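Local coordinates for PTS-dependent dihydroxyacetone kinase operon regulatory protein (Escherichia coli, PDB 4LRZ) that activates transcription of the dhaKLM operon from a sigma-70 promoter and represses its own expression, the chain here being its N-terminal sensor region, at residues F[63-68]-F[86-91]; F[74-79]-F[95-100]; F[58-63]-F[183-188]; F[91-96]-F[164-169]. One frame throughout, in Å; residues are numbered along the deposited sequence.

Contact 1: F[63-68]-F[86-91]; sequences DAWEYM and SRNGDP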
loop_
_atom_site.group_PDB
_atom_site.type_symbol
_atom_site.label_atom_id
_atom_site.label_comp_id
_atom_site.label_asym_id
_atom_site.label_seq_id
_atom_site.Cartn_x
_atom_site.Cartn_y
_atom_site.Cartn_z
ATOM N N ASP F 63 8.506 -8.544 14.457
ATOM C CA ASP F 63 8.029 -7.382 15.181
ATOM C C ASP F 63 6.890 -7.724 16.157
ATOM O O ASP F 63 6.843 -7.182 17.261
ATOM C CB ASP F 63 7.602 -6.274 14.210
ATOM C CG ASP F 63 8.803 -5.664 13.417
ATOM O OD1 ASP F 63 8.597 -4.661 12.697
ATOM O OD2 ASP F 63 9.961 -6.161 13.502
ATOM N N ALA F 64 5.975 -8.615 15.773
ATOM C CA ALA F 64 4.834 -8.893 16.651
ATOM C C ALA F 64 5.405 -9.559 17.877
ATOM O O ALA F 64 5.004 -9.245 18.985
ATOM C CB ALA F 64 3.775 -9.794 15.993
ATOM N N TRP F 65 6.373 -10.441 17.660
ATOM C CA TRP F 65 7.007 -11.185 18.756
ATOM C C TRP F 65 7.732 -10.245 19.735
ATOM O O TRP F 65 7.515 -10.302 20.947
ATOM C CB TRP F 65 7.962 -12.261 18.204
ATOM C CG TRP F 65 8.694 -12.984 19.262
ATOM C CD1 TRP F 65 10.041 -13.133 19.366
ATOM C CD2 TRP F 65 8.119 -13.632 20.406
ATOM N NE1 TRP F 65 10.344 -13.840 20.505
ATOM C CE2 TRP F 65 9.181 -14.167 21.156
ATOM C CE3 TRP F 65 6.805 -13.815 20.861
ATOM C CZ2 TRP F 65 8.980 -14.870 22.362
ATOM C CZ3 TRP F 65 6.604 -14.496 22.055
ATOM C CH2 TRP F 65 7.693 -15.014 22.798
ATOM N N GLU F 66 8.596 -9.398 19.193
ATOM C CA GLU F 66 9.358 -8.426 19.968
ATOM C C GLU F 66 8.514 -7.663 21.004
ATOM O O GLU F 66 8.929 -7.562 22.130
ATOM C CB GLU F 66 10.049 -7.421 19.035
ATOM C CG GLU F 66 11.008 -6.485 19.804
ATOM C CD GLU F 66 11.439 -5.236 19.032
ATOM O OE1 GLU F 66 11.992 -4.307 19.689
ATOM O OE2 GLU F 66 11.245 -5.186 17.786
ATOM N N TYR F 67 7.349 -7.139 20.610
ATOM C CA TYR F 67 6.489 -6.375 21.528
ATOM C C TYR F 67 5.561 -7.210 22.413
ATOM O O TYR F 67 4.829 -6.657 23.236
ATOM C CB TYR F 67 5.704 -5.292 20.788
ATOM C CG TYR F 67 6.620 -4.252 20.269
ATOM C CD1 TYR F 67 6.986 -3.157 21.055
ATOM C CD2 TYR F 67 7.199 -4.400 19.017
ATOM C CE1 TYR F 67 7.867 -2.228 20.584
ATOM C CE2 TYR F 67 8.064 -3.475 18.537
ATOM C CZ TYR F 67 8.399 -2.394 19.317
ATOM O OH TYR F 67 9.283 -1.502 18.790
ATOM N N MET F 68 5.662 -8.530 22.263
ATOM C CA MET F 68 4.899 -9.497 23.015
ATOM C C MET F 68 5.716 -10.339 24.006
ATOM O O MET F 68 5.171 -10.799 25.026
ATOM C CB MET F 68 4.239 -10.460 22.026
ATOM C CG MET F 68 2.963 -11.046 22.523
ATOM S SD MET F 68 2.207 -11.916 21.181
ATOM C CE MET F 68 0.563 -11.393 21.482
ATOM N N SER F 86 7.319 -20.645 7.777
ATOM C CA SER F 86 8.206 -20.089 8.810
ATOM C C SER F 86 7.535 -20.084 10.177
ATOM O O SER F 86 6.304 -19.959 10.285
ATOM C CB SER F 86 8.551 -18.656 8.438
ATOM O OG SER F 86 9.816 -18.274 8.974
ATOM N N ARG F 87 8.349 -20.215 11.220
ATOM C CA ARG F 87 7.886 -20.179 12.598
ATOM C C ARG F 87 8.773 -19.257 13.447
ATOM O O ARG F 87 9.979 -19.217 13.255
ATOM C CB ARG F 87 7.957 -21.596 13.191
ATOM C CG ARG F 87 7.175 -22.637 12.403
ATOM C CD ARG F 87 7.998 -23.888 12.124
ATOM N NE ARG F 87 8.512 -24.446 13.346
ATOM C CZ ARG F 87 9.776 -24.346 13.742
ATOM N NH1 ARG F 87 10.693 -23.726 12.976
ATOM N NH2 ARG F 87 10.117 -24.891 14.893
ATOM N N ASN F 88 8.206 -18.552 14.407
ATOM C CA ASN F 88 9.043 -17.834 15.362
ATOM C C ASN F 88 8.251 -17.657 16.626
ATOM O O ASN F 88 7.111 -18.142 16.683
ATOM C CB ASN F 88 9.585 -16.498 14.804
ATOM C CG ASN F 88 8.514 -15.478 14.637
ATOM O OD1 ASN F 88 8.630 -14.337 15.089
ATOM N ND2 ASN F 88 7.445 -15.875 14.008
ATOM N N GLY F 89 8.844 -17.022 17.645
ATOM C CA GLY F 89 8.193 -16.925 18.950
ATOM C C GLY F 89 9.016 -17.594 20.050
ATOM O O GLY F 89 10.242 -17.641 19.991
ATOM N N ASP F 90 8.344 -18.108 21.061
ATOM C CA ASP F 90 9.041 -18.630 22.214
ATOM C C ASP F 90 9.673 -20.001 21.945
ATOM O O ASP F 90 8.976 -20.944 21.558
ATOM C CB ASP F 90 8.084 -18.708 23.400
ATOM C CG ASP F 90 8.656 -19.491 24.544
ATOM O OD1 ASP F 90 9.630 -19.031 25.155
ATOM O OD2 ASP F 90 8.128 -20.571 24.847
ATOM N N PRO F 91 10.990 -20.106 22.153
ATOM C CA PRO F 91 11.788 -21.342 21.946
ATOM C C PRO F 91 11.124 -22.635 22.489
ATOM O O PRO F 91 10.919 -23.635 21.730
ATOM C CB PRO F 91 13.117 -21.037 22.659
ATOM C CG PRO F 91 13.233 -19.499 22.648
ATOM C CD PRO F 91 11.816 -18.949 22.595
#
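Trp65 packs flat against the backbone of Gly89 and the start of Asp90, just where strand 84-89 gives way to helix 91-99. A CH-pi contact lies at the centre: Gly89 CA is 3.7 Å from the centroid of the six-membered ring of Trp65 and only 17° off the ring normal. The indole gets there because CG stands anti to the backbone N (chi1 176°), which swings the ring out from the last turn of helix 51-66.

Van der Waals contacts extend this along the same face. Trp65 CZ2 is 3.6 Å from Gly89 C, and Asp90 N lies over the rim of the ring, 3.5 Å from Trp65 CZ2. Beyond it, Trp65 CH2 touches Asp90 CB at 3.8 Å. Leu75 of strand 74-79 also packs on the indole.

The polar end of Asp90 is engaged elsewhere: it is the N-cap residue of helix 91-99, and its OD2 is hydrogen-bonded to Thr93 OG1. Replacing Trp65 by an alanine would probably strip the aromatic cover from the main chain at Gly89 and open a gap beside Leu75.

Gly89 adopts a positive phi at which a CB would jam against the carbonyl O of Asn88. This peripheral contact of the GAF domain rests on dispersion and CH-pi attraction, mainly between an aromatic plane and main chain, with Asp90 CB at the rim and no polar bond linking the segments.

Contact 2: F[74-79]-F[95-100]; sequences ALFILD and QQLSAL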
loop_
_atom_site.group_PDB
_atom_site.type_symbol
_atom_site.label_atom_id
_atom_site.label_comp_id
_atom_site.label_asym_id
_atom_site.label_seq_id
_atom_site.Cartn_x
_atom_site.Cartn_y
_atom_site.Cartn_z
ATOM N N ALA F 74 3.674 -19.130 19.756
ATOM C CA ALA F 74 4.418 -19.300 18.530
ATOM C C ALA F 74 3.610 -18.636 17.456
ATOM O O ALA F 74 2.366 -18.626 17.490
ATOM C CB ALA F 74 4.564 -20.776 18.230
ATOM N N LEU F 75 4.312 -18.135 16.461
ATOM C CA LEU F 75 3.663 -17.517 15.319
ATOM C C LEU F 75 4.112 -18.303 14.071
ATOM O O LEU F 75 5.296 -18.698 13.973
ATOM C CB LEU F 75 4.073 -16.048 15.249
ATOM C CG LEU F 75 3.643 -15.143 16.428
ATOM C CD1 LEU F 75 4.551 -13.898 16.597
ATOM C CD2 LEU F 75 2.210 -14.695 16.259
ATOM N N PHE F 76 3.178 -18.520 13.138
ATOM C CA PHE F 76 3.417 -19.278 11.929
ATOM C C PHE F 76 3.014 -18.468 10.695
ATOM O O PHE F 76 1.998 -17.796 10.707
ATOM C CB PHE F 76 2.493 -20.528 11.907
ATOM C CG PHE F 76 2.836 -21.640 12.909
ATOM C CD1 PHE F 76 4.041 -21.691 13.591
ATOM C CD2 PHE F 76 1.930 -22.722 13.065
ATOM C CE1 PHE F 76 4.328 -22.765 14.462
ATOM C CE2 PHE F 76 2.208 -23.819 13.909
ATOM C CZ PHE F 76 3.421 -23.829 14.613
ATOM N N ILE F 77 3.775 -18.579 9.612
ATOM C CA ILE F 77 3.247 -18.235 8.288
ATOM C C ILE F 77 2.980 -19.548 7.512
ATOM O O ILE F 77 3.837 -20.402 7.485
ATOM C CB ILE F 77 4.246 -17.436 7.428
ATOM C CG1 ILE F 77 5.269 -16.761 8.294
ATOM C CG2 ILE F 77 3.477 -16.451 6.501
ATOM C CD1 ILE F 77 5.677 -15.276 7.778
ATOM N N LEU F 78 1.804 -19.703 6.901
ATOM C CA LEU F 78 1.526 -20.865 6.072
ATOM C C LEU F 78 1.208 -20.393 4.649
ATOM O O LEU F 78 0.630 -19.292 4.482
ATOM C CB LEU F 78 0.373 -21.711 6.626
ATOM C CG LEU F 78 0.464 -22.233 8.085
ATOM C CD1 LEU F 78 -0.180 -21.232 9.046
ATOM C CD2 LEU F 78 -0.243 -23.547 8.233
ATOM N N ASP F 79 1.525 -21.229 3.640
ATOM C CA ASP F 79 1.171 -20.890 2.250
ATOM C C ASP F 79 -0.301 -21.190 1.974
ATOM O O ASP F 79 -0.998 -21.625 2.889
ATOM C CB ASP F 79 2.119 -21.528 1.230
ATOM C CG ASP F 79 1.823 -22.972 0.982
ATOM O OD1 ASP F 79 0.935 -23.572 1.626
ATOM O OD2 ASP F 79 2.452 -23.534 0.062
ATOM N N GLN F 95 9.559 -25.703 20.517
ATOM C CA GLN F 95 9.949 -27.099 20.660
ATOM C C GLN F 95 8.755 -28.017 20.942
ATOM O O GLN F 95 8.711 -29.105 20.382
ATOM C CB GLN F 95 11.164 -27.352 21.601
ATOM C CG GLN F 95 10.889 -27.421 23.114
ATOM C CD GLN F 95 10.325 -28.764 23.655
ATOM O OE1 GLN F 95 10.336 -29.801 22.967
ATOM N NE2 GLN F 95 9.842 -28.737 24.917
ATOM N N GLN F 96 7.792 -27.588 21.763
ATOM C CA GLN F 96 6.583 -28.395 22.003
ATOM C C GLN F 96 5.743 -28.649 20.723
ATOM O O GLN F 96 5.282 -29.770 20.473
ATOM C CB GLN F 96 5.714 -27.789 23.097
ATOM C CG GLN F 96 6.437 -27.649 24.432
ATOM C CD GLN F 96 5.664 -26.844 25.484
ATOM O OE1 GLN F 96 4.607 -26.268 25.208
ATOM N NE2 GLN F 96 6.193 -26.815 26.709
ATOM N N LEU F 97 5.570 -27.625 19.898
ATOM C CA LEU F 97 4.822 -27.768 18.656
ATOM C C LEU F 97 5.583 -28.643 17.670
ATOM O O LEU F 97 4.996 -29.432 16.928
ATOM C CB LEU F 97 4.518 -26.396 18.052
ATOM C CG LEU F 97 3.492 -25.660 18.890
ATOM C CD1 LEU F 97 3.501 -24.154 18.542
ATOM C CD2 LEU F 97 2.130 -26.331 18.693
ATOM N N SER F 98 6.904 -28.527 17.713
ATOM C CA SER F 98 7.807 -29.349 16.927
ATOM C C SER F 98 7.700 -30.840 17.370
ATOM O O SER F 98 7.606 -31.720 16.540
ATOM C CB SER F 98 9.221 -28.775 17.030
ATOM O OG SER F 98 10.178 -29.607 16.404
ATOM N N ALA F 99 7.636 -31.105 18.668
ATOM C CA ALA F 99 7.386 -32.463 19.169
ATOM C C ALA F 99 6.075 -33.077 18.635
ATOM O O ALA F 99 6.000 -34.277 18.410
ATOM C CB ALA F 99 7.426 -32.514 20.731
ATOM N N LEU F 100 5.056 -32.258 18.425
ATOM C CA LEU F 100 3.801 -32.739 17.865
ATOM C C LEU F 100 3.823 -32.888 16.357
ATOM O O LEU F 100 2.802 -33.289 15.782
ATOM C CB LEU F 100 2.638 -31.812 18.242
ATOM C CG LEU F 100 2.388 -31.638 19.737
ATOM C CD1 LEU F 100 1.201 -30.724 19.957
ATOM C CD2 LEU F 100 2.172 -33.010 20.411
#
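Leu97 on helix 91-99 reaches Ala74 and Phe76, two residues apart on strand 74-79, through a single methyl group. The helical turn that carries it starts with Gln95, whose carbonyl O accepts the backbone N-H of Ala99 (Gln95 O to Ala99 N, 2.8 Å). Gln96 adds the next such bond, to Leu100 N. At Leu97 the chain faces the strand: CG lies beside the backbone N and anti to the carbonyl carbon (chi1 -70°), which carries the branched end toward the strand, with CD1 as the touching methyl. That methyl sits 3.6 Å from Ala74 CB and 3.9 Å from Phe76 CZ, so it meets the far end of the ring while the two side chains pass at a slant.

The strand belongs to the antiparallel sheet of the GAF domain, whose strands run in the order 2-1-5-4-3, with helix 91-99 packed on one face. Ala74 and Phe76 point to that face; Leu75 and Ile77 between and beyond them turn to the other, where they meet Leu61 of helix 51-66. Leu97 also touches Ala164 on the neighbouring strand 157-166 and Phe102 in a loop, and is thereby buried.

Ser98, next in sequence, turns aside from the strand, and its OG is hydrogen-bonded to Asn103 OD1. The helix gives out after Ala99. Leu100 lies beyond it, its side chain packing on Val139 and its carbonyl O accepting a hydrogen bond from Trp32 NE1.

Contact 3: F[58-63]-F[183-188]; sequences QAALED and REVGNL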
loop_
_atom_site.group_PDB
_atom_site.type_symbol
_atom_site.label_atom_id
_atom_site.label_comp_id
_atom_site.label_asym_id
_atom_site.label_seq_id
_atom_site.Cartn_x
_atom_site.Cartn_y
_atom_site.Cartn_z
ATOM N N GLN F 58 7.652 -12.395 7.505
ATOM C CA GLN F 58 8.667 -12.726 8.531
ATOM C C GLN F 58 9.095 -11.454 9.315
ATOM O O GLN F 58 9.286 -11.505 10.537
ATOM C CB GLN F 58 9.892 -13.415 7.894
ATOM C CG GLN F 58 9.679 -14.900 7.495
ATOM C CD GLN F 58 10.869 -15.539 6.720
ATOM O OE1 GLN F 58 11.172 -16.712 6.923
ATOM N NE2 GLN F 58 11.518 -14.779 5.841
ATOM N N ALA F 59 9.223 -10.321 8.608
ATOM C CA ALA F 59 9.540 -9.035 9.259
ATOM C C ALA F 59 8.431 -8.634 10.244
ATOM O O ALA F 59 8.710 -8.221 11.395
ATOM C CB ALA F 59 9.779 -7.923 8.211
ATOM N N ALA F 60 7.186 -8.781 9.779
ATOM C CA ALA F 60 5.989 -8.429 10.525
ATOM C C ALA F 60 5.824 -9.291 11.795
ATOM O O ALA F 60 5.405 -8.811 12.886
ATOM C CB ALA F 60 4.782 -8.598 9.619
ATOM N N LEU F 61 6.167 -10.563 11.633
ATOM C CA LEU F 61 6.089 -11.544 12.698
ATOM C C LEU F 61 7.186 -11.385 13.733
ATOM O O LEU F 61 6.916 -11.523 14.924
ATOM C CB LEU F 61 6.050 -12.973 12.121
ATOM C CG LEU F 61 4.662 -13.606 12.170
ATOM C CD1 LEU F 61 3.587 -12.699 11.711
ATOM C CD2 LEU F 61 4.556 -14.968 11.393
ATOM N N GLU F 62 8.421 -11.198 13.297
ATOM C CA GLU F 62 9.495 -10.745 14.209
ATOM C C GLU F 62 9.092 -9.562 15.077
ATOM O O GLU F 62 9.316 -9.597 16.285
ATOM C CB GLU F 62 10.804 -10.386 13.468
ATOM C CG GLU F 62 11.414 -11.666 12.883
ATOM C CD GLU F 62 12.320 -11.416 11.697
ATOM O OE1 GLU F 62 12.713 -12.426 11.031
ATOM O OE2 GLU F 62 12.650 -10.220 11.451
ATOM N N ASP F 63 8.506 -8.544 14.457
ATOM C CA ASP F 63 8.029 -7.382 15.181
ATOM C C ASP F 63 6.890 -7.724 16.157
ATOM O O ASP F 63 6.843 -7.182 17.261
ATOM C CB ASP F 63 7.602 -6.274 14.210
ATOM C CG ASP F 63 8.803 -5.664 13.417
ATOM O OD1 ASP F 63 8.597 -4.661 12.697
ATOM O OD2 ASP F 63 9.961 -6.161 13.502
ATOM N N ARG F 183 -3.815 -8.599 7.311
ATOM C CA ARG F 183 -4.136 -7.429 6.477
ATOM C C ARG F 183 -2.977 -6.499 6.123
ATOM O O ARG F 183 -2.935 -5.931 5.019
ATOM C CB ARG F 183 -5.340 -6.689 6.999
ATOM C CG ARG F 183 -6.552 -7.151 6.170
ATOM C CD ARG F 183 -7.750 -7.582 7.005
ATOM N NE ARG F 183 -8.391 -6.438 7.650
ATOM C CZ ARG F 183 -9.685 -6.380 7.978
ATOM N NH1 ARG F 183 -10.518 -7.401 7.722
ATOM N NH2 ARG F 183 -10.140 -5.294 8.571
ATOM N N GLU F 184 -2.014 -6.385 7.031
ATOM C CA GLU F 184 -0.841 -5.576 6.793
ATOM C C GLU F 184 0.026 -6.207 5.710
ATOM O O GLU F 184 0.402 -5.522 4.779
ATOM C CB GLU F 184 -0.071 -5.368 8.104
ATOM C CG GLU F 184 1.438 -5.217 7.944
ATOM C CD GLU F 184 2.147 -4.711 9.222
ATOM O OE1 GLU F 184 2.951 -3.762 9.066
ATOM O OE2 GLU F 184 1.928 -5.252 10.352
ATOM N N VAL F 185 0.326 -7.503 5.816
ATOM C CA VAL F 185 1.115 -8.206 4.798
ATOM C C VAL F 185 0.384 -8.156 3.398
ATOM O O VAL F 185 0.965 -7.772 2.370
ATOM C CB VAL F 185 1.439 -9.650 5.255
ATOM C CG1 VAL F 185 2.365 -10.325 4.282
ATOM C CG2 VAL F 185 2.076 -9.656 6.660
ATOM N N GLY F 186 -0.901 -8.476 3.381
ATOM C CA GLY F 186 -1.742 -8.219 2.212
ATOM C C GLY F 186 -1.551 -6.846 1.599
ATOM O O GLY F 186 -1.211 -6.702 0.393
ATOM N N ASN F 187 -1.692 -5.807 2.386
ATOM C CA ASN F 187 -1.624 -4.498 1.790
ATOM C C ASN F 187 -0.225 -4.173 1.283
ATOM O O ASN F 187 -0.076 -3.416 0.323
ATOM C CB ASN F 187 -2.183 -3.441 2.728
ATOM C CG ASN F 187 -3.677 -3.590 2.920
ATOM O OD1 ASN F 187 -4.387 -4.058 2.022
ATOM N ND2 ASN F 187 -4.158 -3.238 4.088
ATOM N N LEU F 188 0.777 -4.774 1.910
ATOM C CA LEU F 188 2.115 -4.549 1.477
ATOM C C LEU F 188 2.349 -5.217 0.123
ATOM O O LEU F 188 3.125 -4.712 -0.665
ATOM C CB LEU F 188 3.078 -5.062 2.494
ATOM C CG LEU F 188 3.822 -4.158 3.480
ATOM C CD1 LEU F 188 3.685 -2.673 3.323
ATOM C CD2 LEU F 188 3.620 -4.660 4.910
HETATM O O HOH W 1 3.274 -6.075 12.819
#
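Ala60 points its CB toward helix 174-211, where Val185 and Glu184 point back at it. The methyl of Ala60 meets one branch of Val185: Ala60 CB and Val185 CG2 are 4.1 Å apart. With Val185 CG1 anti to the backbone N (chi1 -174°), CG2 lies beside that N and is the branch left to face the alanine. The small residue lets the segments come near, with Ala60 CA 7.5 Å from Val185 CA.

Next to this apolar touch, Glu184 brings its carboxylate alongside, OE2 4.5 Å from Ala60 CB. A water donates to Glu184 OE2 at 2.9 Å and to Ala60 O at 3.5 Å, a bridge that is firm at the glutamate and weak at the carbonyl.

Across the dimer interface, Arg183 of the second subunit forms a salt bridge with Asp63 and packs on Glu184, and would probably offset the like charges of these two acids, Asp63 OD1 and Glu184 OE1 being 6.8 Å apart. Helix 51-66 lies beside the long helix 174-211, where Val185 and Leu188 also pack on Leu56; a chain of another protein contacts it as well, and Leu61 rests on Leu75 and Ile77 of strand 74-79 in the GAF sheet.

Contact 4: F[91-96]-F[164-169]; sequences PQTLQQ and ACPVEQ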
loop_
_atom_site.group_PDB
_atom_site.type_symbol
_atom_site.label_atom_id
_atom_site.label_comp_id
_atom_site.label_asym_id
_atom_site.label_seq_id
_atom_site.Cartn_x
_atom_site.Cartn_y
_atom_site.Cartn_z
ATOM N N PRO F 91 10.990 -20.106 22.153
ATOM C CA PRO F 91 11.788 -21.342 21.946
ATOM C C PRO F 91 11.124 -22.635 22.489
ATOM O O PRO F 91 10.919 -23.635 21.730
ATOM C CB PRO F 91 13.117 -21.037 22.659
ATOM C CG PRO F 91 13.233 -19.499 22.648
ATOM C CD PRO F 91 11.816 -18.949 22.595
ATOM N N GLN F 92 10.742 -22.607 23.760
ATOM C CA GLN F 92 10.044 -23.733 24.386
ATOM C C GLN F 92 8.721 -24.113 23.677
ATOM O O GLN F 92 8.412 -25.302 23.474
ATOM C CB GLN F 92 9.793 -23.436 25.863
ATOM C CG GLN F 92 9.042 -24.566 26.641
ATOM C CD GLN F 92 8.583 -24.115 28.045
ATOM O OE1 GLN F 92 9.218 -24.437 29.052
ATOM N NE2 GLN F 92 7.494 -23.345 28.100
ATOM N N THR F 93 7.941 -23.107 23.304
ATOM C CA THR F 93 6.655 -23.370 22.700
ATOM C C THR F 93 6.917 -23.991 21.321
ATOM O O THR F 93 6.315 -24.988 20.967
ATOM C CB THR F 93 5.774 -22.108 22.715
ATOM O OG1 THR F 93 5.688 -21.626 24.062
ATOM C CG2 THR F 93 4.391 -22.376 22.235
ATOM N N LEU F 94 7.876 -23.444 20.597
ATOM C CA LEU F 94 8.314 -23.979 19.318
ATOM C C LEU F 94 8.843 -25.386 19.438
ATOM O O LEU F 94 8.580 -26.198 18.543
ATOM C CB LEU F 94 9.379 -23.113 18.672
ATOM C CG LEU F 94 8.807 -21.791 18.164
ATOM C CD1 LEU F 94 9.913 -20.765 17.787
ATOM C CD2 LEU F 94 7.837 -22.079 17.015
ATOM N N GLN F 95 9.559 -25.703 20.517
ATOM C CA GLN F 95 9.949 -27.099 20.660
ATOM C C GLN F 95 8.755 -28.017 20.942
ATOM O O GLN F 95 8.711 -29.105 20.382
ATOM C CB GLN F 95 11.164 -27.352 21.601
ATOM C CG GLN F 95 10.889 -27.421 23.114
ATOM C CD GLN F 95 10.325 -28.764 23.655
ATOM O OE1 GLN F 95 10.336 -29.801 22.967
ATOM N NE2 GLN F 95 9.842 -28.737 24.917
ATOM N N GLN F 96 7.792 -27.588 21.763
ATOM C CA GLN F 96 6.583 -28.395 22.003
ATOM C C GLN F 96 5.743 -28.649 20.723
ATOM O O GLN F 96 5.282 -29.770 20.473
ATOM C CB GLN F 96 5.714 -27.789 23.097
ATOM C CG GLN F 96 6.437 -27.649 24.432
ATOM C CD GLN F 96 5.664 -26.844 25.484
ATOM O OE1 GLN F 96 4.607 -26.268 25.208
ATOM N NE2 GLN F 96 6.193 -26.815 26.709
ATOM N N ALA F 164 -0.151 -19.761 17.893
ATOM C CA ALA F 164 -0.398 -20.977 18.669
ATOM C C ALA F 164 0.033 -20.732 20.110
ATOM O O ALA F 164 1.094 -20.146 20.338
ATOM C CB ALA F 164 0.390 -22.140 18.093
ATOM N N CYS F 165 -0.773 -21.185 21.072
ATOM C CA CYS F 165 -0.439 -21.082 22.490
ATOM C C CYS F 165 -1.166 -22.100 23.341
ATOM O O CYS F 165 -2.265 -22.514 22.976
ATOM C CB CYS F 165 -0.709 -19.664 23.039
ATOM S SG CYS F 165 -2.430 -19.162 23.275
ATOM N N PRO F 166 -0.572 -22.489 24.501
ATOM C CA PRO F 166 -1.316 -23.352 25.439
ATOM C C PRO F 166 -2.691 -22.759 25.704
ATOM O O PRO F 166 -2.831 -21.538 25.837
ATOM C CB PRO F 166 -0.444 -23.365 26.697
ATOM C CG PRO F 166 0.932 -23.101 26.225
ATOM C CD PRO F 166 0.818 -22.268 24.944
ATOM N N VAL F 167 -3.701 -23.614 25.709
ATOM C CA VAL F 167 -5.083 -23.167 25.784
ATOM C C VAL F 167 -5.359 -22.256 27.008
ATOM O O VAL F 167 -6.070 -21.257 26.880
ATOM C CB VAL F 167 -6.075 -24.385 25.684
ATOM C CG1 VAL F 167 -6.178 -25.119 26.982
ATOM C CG2 VAL F 167 -7.436 -23.928 25.222
ATOM N N GLU F 168 -4.781 -22.577 28.168
ATOM C CA GLU F 168 -4.985 -21.766 29.383
ATOM C C GLU F 168 -4.435 -20.324 29.291
ATOM O O GLU F 168 -4.853 -19.457 30.050
ATOM C CB GLU F 168 -4.454 -22.483 30.655
ATOM C CG GLU F 168 -2.892 -22.443 30.872
ATOM C CD GLU F 168 -2.091 -23.608 30.182
ATOM O OE1 GLU F 168 -2.688 -24.465 29.446
ATOM O OE2 GLU F 168 -0.842 -23.647 30.395
ATOM N N GLN F 169 -3.518 -20.067 28.360
ATOM C CA GLN F 169 -2.921 -18.735 28.237
ATOM C C GLN F 169 -3.434 -17.875 27.082
ATOM O O GLN F 169 -2.850 -16.841 26.777
ATOM C CB GLN F 169 -1.421 -18.864 28.099
ATOM C CG GLN F 169 -0.749 -19.474 29.284
ATOM C CD GLN F 169 0.693 -19.716 28.994
ATOM O OE1 GLN F 169 1.417 -18.808 28.553
ATOM N NE2 GLN F 169 1.134 -20.947 29.209
#
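The backbones of helix 91-99 and the end of strand 157-166 come nearest where Thr93 CA is 7.5 Å from Cys165 CA, and Thr93 there faces Ala164 and Pro166. Segment 91-96 is regular helix, its first turn closed by the bond from Gln95 N to Pro91 O at 2.8 Å. Segment 164-169 is strand as far as Pro166 and then folds into a short 3-10 turn, in which Gln169 N donates to Pro166 O at 3.0 Å.

The side chain of Thr93 carries the touch through its methyl. CG2 stands anti to the backbone N while OG1 lies beside it (chi1 -55°), and this division sends the methyl toward the strand and the hydroxyl to Asp90 OD2, its hydrogen-bond partner. Thr93 CG2 comes within 4.4 Å of Ala164 O and 4.5 Å of Pro166 CD, both loose van der Waals approaches. The hydroxyl is therefore tied to the cap of its own helix, and what the strand end meets is an apolar surface. Cys165, between the two touching residues, directs its side chain away from the helix.

Trp143 on strand 143-151 completes the packing, since Thr93, Gln96 and Pro166 all lie against it, and Glu72 in a loop touches Thr93 as well. Strand 157-166 is itself central in the GAF sheet, with backbone hydrogen bonds from Ala164 to Ala74 of strand 74-79 and from Cys165 to Ala144 of strand 143-151. Helix 91-99 lies against the face of the sheet at this end, Thr93 over Ala164 and Pro166 and next to Trp143.

All four contacts lie in the GAF domain. Contacts 2 and 4, about 9 Å apart centre to centre, place successive turns of helix 91-99 on neighbouring strands of one sheet; the centre of contact 1 is about 11 Å from that of contact 2 and about 12 Å from that of contact 4. Contacts 1 and 3 share Asp63 and helix 51-66, on the other face of that sheet. Contact 3, its centre about 22 Å from that of contact 4, closes a long loop enclosing the others. Along the sequence contacts 1 and 2 interlock, and contact 4 follows contact 1. The sheet is thus helix-covered on both faces, and helix 174-211, leading to the PAS fold, joins the side that meets the second subunit.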